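Local coordinates for HMG box-containing protein 1 (Homo sapiens, PDB 3QVE) that represses transcription by binding promoter DNA of its target genes, and takes part in regulating the cell cycle and the Wnt pathway, at residues F20-N25 / G82-G87. Sequence-based numbering, arbitrary orientation.
Sequences FHKGSN and GTVEDG. With EDO (1,2-ethanediol), chain H; EDO (1,2-ethanediol), chain K.
Where strand 17-20 ends beside the start of strand 89-94 in the AXH domain of this repressor, the loop leaving the first meets the loop leading into the second at the surface, and Lys22 carries the junction by reaching across to Val84, Asp86 and Gly87. Its aliphatic part lies over the Gly87 backbone, CG standing 3.6 Å from Gly87 CA; with no side chain on Gly87, the methylene can settle directly against the main chain. The torsions explain the reach: CG is anti to the carbonyl carbon (chi1 -62°), and bends at chi2 and chi4 turn the chain toward the short helix-like turn at 84-86. There Lys22 NZ gives a weak hydrogen bond of 3.2 Å to Val84 O, a carbonyl that also accepts a weak bond from Gly87 N. The ammonium group is thus steered, loosely, by a backbone oxygen.

The fold sets the meeting place. Strand 17-20 runs antiparallel beside 89-94 in the six-stranded sheet, and the pairing continues past the strand end as backbone bonds between His21 and Leu88, while His21 NE2 is hydrogen-bonded to Thr90 OG1. Beyond that, the two main chains are bridged by water: one molecule accepts from Lys22 N at 2.9 Å and donates to Asp86 O at 2.8 Å, lying in the plane of the Phe20 ring at its edge. Asp86 O has a second donor, an ethanediol, probably from the crystallisation liquor, whose O1 lies 2.9 Å from Asp86 O. Gly23 N gives a fairly straight hydrogen bond (156°) to O2 of a second ethanediol. The C1 atom of that molecule rests 3.8 Å from Lys22 CD.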
loop_
_atom_site.group_PDB
_atom_site.type_symbol
_atom_site.label_atom_id
_atom_site.label_comp_id
_atom_site.label_asym_id
_atom_site.label_seq_id
_atom_site.Cartn_x
_atom_site.Cartn_y
_atom_site.Cartn_z
ATOM N N PHE A 20 -7.339 -9.359 -0.279
ATOM C CA PHE A 20 -7.218 -9.810 1.082
ATOM C C PHE A 20 -7.146 -11.335 1.105
ATOM O O PHE A 20 -7.905 -12.010 0.418
ATOM C CB PHE A 20 -8.420 -9.329 1.895
ATOM C CG PHE A 20 -8.395 -7.881 2.184
ATOM C CD1 PHE A 20 -7.723 -7.414 3.310
ATOM C CD2 PHE A 20 -8.979 -6.966 1.330
ATOM C CE1 PHE A 20 -7.664 -6.078 3.582
ATOM C CE2 PHE A 20 -8.914 -5.625 1.599
ATOM C CZ PHE A 20 -8.271 -5.175 2.738
ATOM N N HIS A 21 -6.206 -11.888 1.846
ATOM C CA HIS A 21 -6.076 -13.339 1.881
ATOM C C HIS A 21 -7.138 -13.980 2.787
ATOM O O HIS A 21 -7.463 -15.142 2.618
ATOM C CB HIS A 21 -4.671 -13.749 2.365
ATOM C CG HIS A 21 -3.562 -13.414 1.416
ATOM N ND1 HIS A 21 -2.402 -14.158 1.347
ATOM C CD2 HIS A 21 -3.416 -12.402 0.520
ATOM C CE1 HIS A 21 -1.600 -13.636 0.432
ATOM N NE2 HIS A 21 -2.193 -12.572 -0.087
ATOM N N LYS A 22 -7.660 -13.240 3.768
ATOM C CA LYS A 22 -8.691 -13.773 4.655
ATOM C C LYS A 22 -9.929 -12.920 4.564
ATOM O O LYS A 22 -9.902 -11.814 4.035
ATOM C CB LYS A 22 -8.229 -13.819 6.114
ATOM C CG LYS A 22 -7.016 -14.742 6.353
ATOM C CD LYS A 22 -7.342 -16.113 6.848
ATOM C CE LYS A 22 -6.063 -16.952 7.047
ATOM N NZ LYS A 22 -5.280 -16.471 8.235
ATOM N N GLY A 23 -11.034 -13.461 5.058
ATOM C CA GLY A 23 -12.291 -12.705 5.105
ATOM C C GLY A 23 -13.289 -13.102 4.040
ATOM O O GLY A 23 -13.074 -14.044 3.292
ATOM N N SER A 24 -14.382 -12.352 3.970
ATOM C CA SER A 24 -15.499 -12.733 3.116
ATOM C C SER A 24 -15.229 -12.468 1.633
ATOM O O SER A 24 -15.860 -13.092 0.790
ATOM C CB SER A 24 -16.818 -12.068 3.584
ATOM O OG SER A 24 -16.657 -10.677 3.832
ATOM N N ASN A 25 -14.295 -11.578 1.293
ATOM C CA ASN A 25 -14.013 -11.318 -0.122
ATOM C C ASN A 25 -12.532 -11.497 -0.345
ATOM O O ASN A 25 -11.727 -10.657 0.113
ATOM C CB ASN A 25 -14.481 -9.909 -0.522
ATOM C CG ASN A 25 -14.409 -9.654 -2.044
ATOM O OD1 ASN A 25 -13.765 -10.374 -2.792
ATOM N ND2 ASN A 25 -15.104 -8.627 -2.490
ATOM N N GLY A 82 0.326 -7.858 10.965
ATOM C CA GLY A 82 0.839 -8.167 12.301
ATOM C C GLY A 82 -0.066 -9.041 13.174
ATOM O O GLY A 82 0.280 -9.294 14.303
ATOM N N THR A 83 -1.214 -9.473 12.656
ATOM C CA THR A 83 -2.164 -10.344 13.342
ATOM C C THR A 83 -2.574 -11.444 12.406
ATOM O O THR A 83 -3.108 -11.159 11.318
ATOM C CB THR A 83 -3.449 -9.555 13.629
ATOM O OG1 THR A 83 -3.163 -8.506 14.560
ATOM C CG2 THR A 83 -4.468 -10.412 14.187
ATOM N N VAL A 84 -2.368 -12.691 12.803
ATOM C CA VAL A 84 -2.699 -13.830 11.937
ATOM C C VAL A 84 -4.143 -13.864 11.478
ATOM O O VAL A 84 -4.432 -14.144 10.309
ATOM C CB VAL A 84 -2.317 -15.189 12.593
ATOM C CG1 VAL A 84 -2.779 -16.376 11.721
ATOM C CG2 VAL A 84 -0.777 -15.240 12.850
ATOM N N GLU A 85 -5.054 -13.520 12.378
ATOM C CA GLU A 85 -6.487 -13.647 12.101
ATOM C C GLU A 85 -6.938 -12.653 11.040
ATOM O O GLU A 85 -7.868 -12.942 10.302
ATOM C CB GLU A 85 -7.360 -13.505 13.382
ATOM C CG GLU A 85 -6.643 -12.965 14.657
ATOM C CD GLU A 85 -5.571 -13.946 15.203
ATOM O OE1 GLU A 85 -4.377 -13.552 15.350
ATOM O OE2 GLU A 85 -5.935 -15.131 15.439
ATOM N N ASP A 86 -6.288 -11.486 10.969
ATOM C CA ASP A 86 -6.603 -10.498 9.928
ATOM C C ASP A 86 -6.156 -10.941 8.524
ATOM O O ASP A 86 -6.794 -10.581 7.511
ATOM C CB ASP A 86 -5.967 -9.142 10.276
ATOM C CG ASP A 86 -6.699 -8.454 11.408
ATOM O OD1 ASP A 86 -7.707 -9.000 11.832
ATOM O OD2 ASP A 86 -6.285 -7.394 11.871
ATOM N N GLY A 87 -5.079 -11.721 8.476
ATOM C CA GLY A 87 -4.560 -12.266 7.233
ATOM C C GLY A 87 -3.696 -11.281 6.458
ATOM O O GLY A 87 -3.725 -10.049 6.702
HETATM C C1 EDO H . -10.206 -10.186 7.157
HETATM O O1 EDO H . -9.348 -9.227 7.801
HETATM C C2 EDO H . -10.441 -11.428 8.033
HETATM O O2 EDO H . -11.356 -11.171 9.105
HETATM C C1 EDO K . -10.699 -17.977 6.743
HETATM O O1 EDO K . -10.655 -18.032 5.305
HETATM C C2 EDO K . -11.383 -16.671 7.050
HETATM O O2 EDO K . -11.690 -16.196 5.748
HETATM O O HOH W 1 -6.582 -10.738 4.749
#